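Local coordinates for LPS-assembly lipoprotein LptE (Acinetobacter baumannii, PDB 5TSE), which probably works with LptD in assembling lipopolysaccharide at the surface of the outer membrane, and may serve there as a lipopolysaccharide recognition site, at residues E114-L117 with Q118-V121; K23-D26 with L27-Q30. All coordinates share one frame; numbering follows the deposited sequence.

Contact 1 of 2, residues E114-L117 with Q118-V121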
loop_
_atom_site.group_PDB
_atom_site.type_symbol
_atom_site.label_atom_id
_atom_site.label_comp_id
_atom_site.label_asym_id
_atom_site.label_seq_id
_atom_site.Cartn_x
_atom_site.Cartn_y
_atom_site.Cartn_z
ATOM N N GLU A 114 -3.866 -17.395 7.435
ATOM C CA GLU A 114 -3.198 -16.603 6.409
ATOM C C GLU A 114 -4.087 -15.578 5.772
ATOM O O GLU A 114 -3.695 -14.423 5.687
ATOM C CB GLU A 114 -2.478 -17.482 5.363
ATOM C CG GLU A 114 -1.296 -18.199 5.998
ATOM C CD GLU A 114 -0.399 -18.954 5.040
ATOM O OE1 GLU A 114 -0.345 -18.629 3.834
ATOM O OE2 GLU A 114 0.304 -19.860 5.529
ATOM N N SER A 115 -5.286 -15.961 5.348
ATOM C CA SER A 115 -6.184 -14.968 4.754
ATOM C C SER A 115 -6.465 -13.833 5.772
ATOM O O SER A 115 -6.607 -12.680 5.397
ATOM C CB SER A 115 -7.468 -15.627 4.268
ATOM O OG SER A 115 -8.115 -16.289 5.326
ATOM N N TYR A 116 -6.528 -14.189 7.056
ATOM C CA TYR A 116 -6.718 -13.214 8.155
ATOM C C TYR A 116 -5.543 -12.259 8.250
ATOM O O TYR A 116 -5.729 -11.036 8.318
ATOM C CB TYR A 116 -6.890 -13.973 9.479
ATOM C CG TYR A 116 -6.781 -13.190 10.787
ATOM C CD1 TYR A 116 -7.876 -12.516 11.314
ATOM C CD2 TYR A 116 -5.605 -13.210 11.536
ATOM C CE1 TYR A 116 -7.789 -11.839 12.517
ATOM C CE2 TYR A 116 -5.503 -12.532 12.747
ATOM C CZ TYR A 116 -6.602 -11.853 13.243
ATOM O OH TYR A 116 -6.532 -11.188 14.467
ATOM N N LEU A 117 -4.330 -12.813 8.274
ATOM C CA LEU A 117 -3.141 -11.983 8.354
ATOM C C LEU A 117 -2.972 -11.167 7.077
ATOM O O LEU A 117 -2.513 -10.040 7.159
ATOM C CB LEU A 117 -1.893 -12.798 8.705
ATOM C CG LEU A 117 -1.890 -13.439 10.118
ATOM C CD1 LEU A 117 -0.766 -14.449 10.308
ATOM C CD2 LEU A 117 -1.830 -12.414 11.226
ATOM N N GLN A 118 -3.391 -11.693 5.921
ATOM C CA GLN A 118 -3.248 -10.946 4.644
ATOM C C GLN A 118 -4.112 -9.703 4.584
ATOM O O GLN A 118 -3.654 -8.660 4.100
ATOM C CB GLN A 118 -3.516 -11.818 3.411
ATOM C CG GLN A 118 -2.404 -12.808 3.092
ATOM C CD GLN A 118 -2.603 -13.549 1.767
ATOM O OE1 GLN A 118 -3.669 -13.476 1.138
ATOM N NE2 GLN A 118 -1.569 -14.266 1.339
ATOM N N ARG A 119 -5.359 -9.812 5.051
ATOM C CA ARG A 119 -6.266 -8.639 5.109
ATOM C C ARG A 119 -5.692 -7.546 6.016
ATOM O O ARG A 119 -5.809 -6.353 5.715
ATOM C CB ARG A 119 -7.687 -9.030 5.546
ATOM C CG ARG A 119 -8.513 -9.670 4.430
ATOM C CD ARG A 119 -9.934 -10.034 4.851
ATOM N NE ARG A 119 -10.043 -11.301 5.600
ATOM C CZ ARG A 119 -9.967 -11.454 6.930
ATOM N NH1 ARG A 119 -10.093 -12.675 7.450
ATOM N NH2 ARG A 119 -9.758 -10.421 7.750
ATOM N N ILE A 120 -5.038 -7.953 7.102
ATOM C CA ILE A 120 -4.422 -6.992 8.022
ATOM C C ILE A 120 -3.216 -6.293 7.359
ATOM O O ILE A 120 -3.034 -5.089 7.517
ATOM C CB ILE A 120 -4.040 -7.661 9.356
ATOM C CG1 ILE A 120 -5.308 -8.209 10.028
ATOM C CG2 ILE A 120 -3.351 -6.661 10.291
ATOM C CD1 ILE A 120 -5.081 -8.963 11.314
ATOM N N VAL A 121 -2.448 -7.035 6.566
ATOM C CA VAL A 121 -1.262 -6.500 5.871
ATOM C C VAL A 121 -1.655 -5.451 4.831
ATOM O O VAL A 121 -1.069 -4.372 4.780
ATOM C CB VAL A 121 -0.420 -7.633 5.210
ATOM C CG1 VAL A 121 0.570 -7.085 4.183
ATOM C CG2 VAL A 121 0.299 -8.471 6.273
#
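Tyr116 and Ile120, one helical turn apart, meet through a CH-pi interaction. The methyl CD1 of Ile120 lies 4.0 Å from the centroid of the Tyr116 ring and 19° off the ring normal, so it sits over one face, offset toward the rim on the hydroxyl side; its nearest ring atom is CZ of Tyr116, 3.8 Å from CD1. The tyrosine torsion makes this possible: CG stands anti to the backbone N (chi1 166°), and the ring stands out from the helix and presents one face to CD1. CG1 of Ile120 meanwhile packs 3.3 Å from the carbonyl O of Tyr116.

Arg119 folds back on the preceding turn. Its chain is extended at chi2 but bends at chi3 (-81°), which lays one face of the guanidinium over the Ser115 carbonyl O and the Tyr116 CA. NH1 of Arg119 comes 3.5 Å from CA of Tyr116 and lies near the plane of the tyrosine ring, at its edge.

Backbone bonds of the i to i+4 kind tie the two turns together. Gln118 N donates to Glu114 O at 2.8 Å and Arg119 N to Ser115 O at 3.1 Å; Val121 N reaches Leu117 O, also at 3.1 Å, whereas the bond from Ile120 N to Tyr116 O is weak.

Glu114, Leu117 and Val121 turn to the sheet. The carboxylate of the buried Glu114 is held by a salt bridge to Arg60 and a hydrogen bond between its OE2 and OH of Tyr100, while Leu117 rests on Leu72 and Tyr100 and Val121 on Leu74 and Ala96; Ile120 also touches Arg98. This is an amphipathic alpha-helix, part of helix 110-134, packed on strands 68-81 and 92-101.

Contact 2 of 2, residues K23-D26 with L27-Q30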
loop_
_atom_site.group_PDB
_atom_site.type_symbol
_atom_site.label_atom_id
_atom_site.label_comp_id
_atom_site.label_asym_id
_atom_site.label_seq_id
_atom_site.Cartn_x
_atom_site.Cartn_y
_atom_site.Cartn_z
ATOM N N LYS A 23 -5.261 -6.772 -10.582
ATOM C CA LYS A 23 -5.396 -7.655 -9.435
ATOM C C LYS A 23 -4.874 -7.028 -8.137
ATOM O O LYS A 23 -4.035 -7.599 -7.435
ATOM C CB LYS A 23 -4.755 -9.024 -9.743
ATOM C CG LYS A 23 -5.433 -9.688 -10.935
ATOM C CD LYS A 23 -4.947 -11.097 -11.230
ATOM C CE LYS A 23 -5.787 -11.682 -12.361
ATOM N NZ LYS A 23 -5.421 -13.074 -12.736
ATOM N N THR A 24 -5.392 -5.836 -7.850
ATOM C CA THR A 24 -5.083 -5.087 -6.639
ATOM C C THR A 24 -6.391 -4.480 -6.102
ATOM O O THR A 24 -6.381 -3.430 -5.466
ATOM C CB THR A 24 -4.057 -3.955 -6.902
ATOM O OG1 THR A 24 -4.534 -3.112 -7.958
ATOM C CG2 THR A 24 -2.700 -4.516 -7.282
ATOM N N ASP A 25 -7.511 -5.146 -6.374
ATOM C CA ASP A 25 -8.826 -4.660 -5.947
ATOM C C ASP A 25 -8.897 -4.404 -4.442
ATOM O O ASP A 25 -9.336 -3.335 -4.000
ATOM C CB ASP A 25 -9.937 -5.640 -6.369
ATOM C CG ASP A 25 -10.097 -5.743 -7.888
ATOM O OD1 ASP A 25 -9.779 -4.778 -8.616
ATOM O OD2 ASP A 25 -10.582 -6.790 -8.355
ATOM N N ASP A 26 -8.443 -5.369 -3.657
ATOM C CA ASP A 26 -8.456 -5.223 -2.199
ATOM C C ASP A 26 -7.705 -3.957 -1.766
ATOM O O ASP A 26 -8.191 -3.211 -0.931
ATOM C CB ASP A 26 -7.884 -6.472 -1.518
ATOM C CG ASP A 26 -8.766 -7.708 -1.699
ATOM O OD1 ASP A 26 -9.999 -7.558 -1.796
ATOM O OD2 ASP A 26 -8.234 -8.849 -1.716
ATOM N N LEU A 27 -6.541 -3.688 -2.358
ATOM C CA LEU A 27 -5.790 -2.487 -1.981
ATOM C C LEU A 27 -6.534 -1.257 -2.463
ATOM O O LEU A 27 -6.656 -0.280 -1.720
ATOM C CB LEU A 27 -4.383 -2.475 -2.571
ATOM C CG LEU A 27 -3.460 -1.313 -2.162
ATOM C CD1 LEU A 27 -3.193 -1.321 -0.661
ATOM C CD2 LEU A 27 -2.146 -1.373 -2.908
ATOM N N GLU A 28 -7.041 -1.312 -3.693
ATOM C CA GLU A 28 -7.740 -0.161 -4.242
ATOM C C GLU A 28 -8.873 0.252 -3.329
ATOM O O GLU A 28 -9.028 1.428 -3.038
ATOM C CB GLU A 28 -8.297 -0.436 -5.636
ATOM C CG GLU A 28 -8.912 0.795 -6.300
ATOM C CD GLU A 28 -9.568 0.500 -7.628
ATOM O OE1 GLU A 28 -9.284 -0.552 -8.233
ATOM O OE2 GLU A 28 -10.392 1.330 -8.067
ATOM N N THR A 29 -9.653 -0.724 -2.881
ATOM C CA THR A 29 -10.790 -0.462 -1.995
ATOM C C THR A 29 -10.342 0.246 -0.713
ATOM O O THR A 29 -10.853 1.298 -0.369
ATOM C CB THR A 29 -11.499 -1.779 -1.620
ATOM O OG1 THR A 29 -11.945 -2.437 -2.814
ATOM C CG2 THR A 29 -12.698 -1.516 -0.679
ATOM N N GLN A 30 -9.353 -0.328 -0.045
ATOM C CA GLN A 30 -8.833 0.229 1.197
ATOM C C GLN A 30 -8.193 1.606 1.004
ATOM O O GLN A 30 -8.337 2.472 1.870
ATOM C CB GLN A 30 -7.863 -0.756 1.868
ATOM C CG GLN A 30 -8.507 -2.106 2.170
ATOM C CD GLN A 30 -9.686 -1.996 3.131
ATOM O OE1 GLN A 30 -9.511 -1.915 4.348
ATOM N NE2 GLN A 30 -10.893 -2.042 2.588
HETATM O O HOH W 1 -6.732 -1.813 -8.702
#
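A chi1 of -174° swings CG of Glu28 away from its own amide, and the extended chain beyond carries the carboxylate back toward the helix start; a chi1 of -58° sets the hydroxyl of Thr29 beside its own backbone N, facing the carbonyl of Asp25. Both residues lie near the start of helix 25-37, the helix of a beta-alpha-beta unit between strands 15-19 and 41-42, and Thr24 occupies its N-cap position.

The turn is closed by backbone bonds: Glu28 N donates to Thr24 O at 2.8 Å, and Gln30 N to Asp26 O at 3.2 Å with an N-H...O angle of 171°. Asp25 O is gripped twice by one residue. Thr29 N approaches nearly in line with the carbonyl at 2.9 Å, while Thr29 OG1 donates to Asp25 O from above the carbonyl plane at 3.0 Å, fixing the rotation of the threonine side chain.

Acidic groups gather near this helix start, with OD1 of Asp25 4.3 Å from OE1 of Glu28. The helix N-terminus and the salt bridge from OE2 of Glu28 to Lys32 would be expected to ease that repulsion. Leu27 is buried instead, packing on Tyr56 of strand 49-64 and on Ile122 and Ala126 of helix 110-134, so its side chain bridges sheet and second helix.

The Thr24 side chain makes no capping bond; its hydroxyl is hydrogen-bonded to Pro21 O. A water bridges the cap residue to the first turn, donating to Thr24 OG1 at 2.7 Å and to Glu28 OE1 at 2.9 Å.

How the contacts relate
Contact 2 comes first along the chain, at the start of helix 25-37, and contact 1 follows near the beginning of helix 110-134, after the long strands. Their centres are 13 Å apart and their nearest atoms about 6 Å, so the two do not touch. They are joined indirectly: contact 2 packs against Ile122, next after Val121, and Ala126, one turn further along the same helix. A single helix therefore serves both contacts, its early turns lying on the sheet and the turn that follows meeting helix 25-37. The two helices thus pack together on the same side of the mixed sheet.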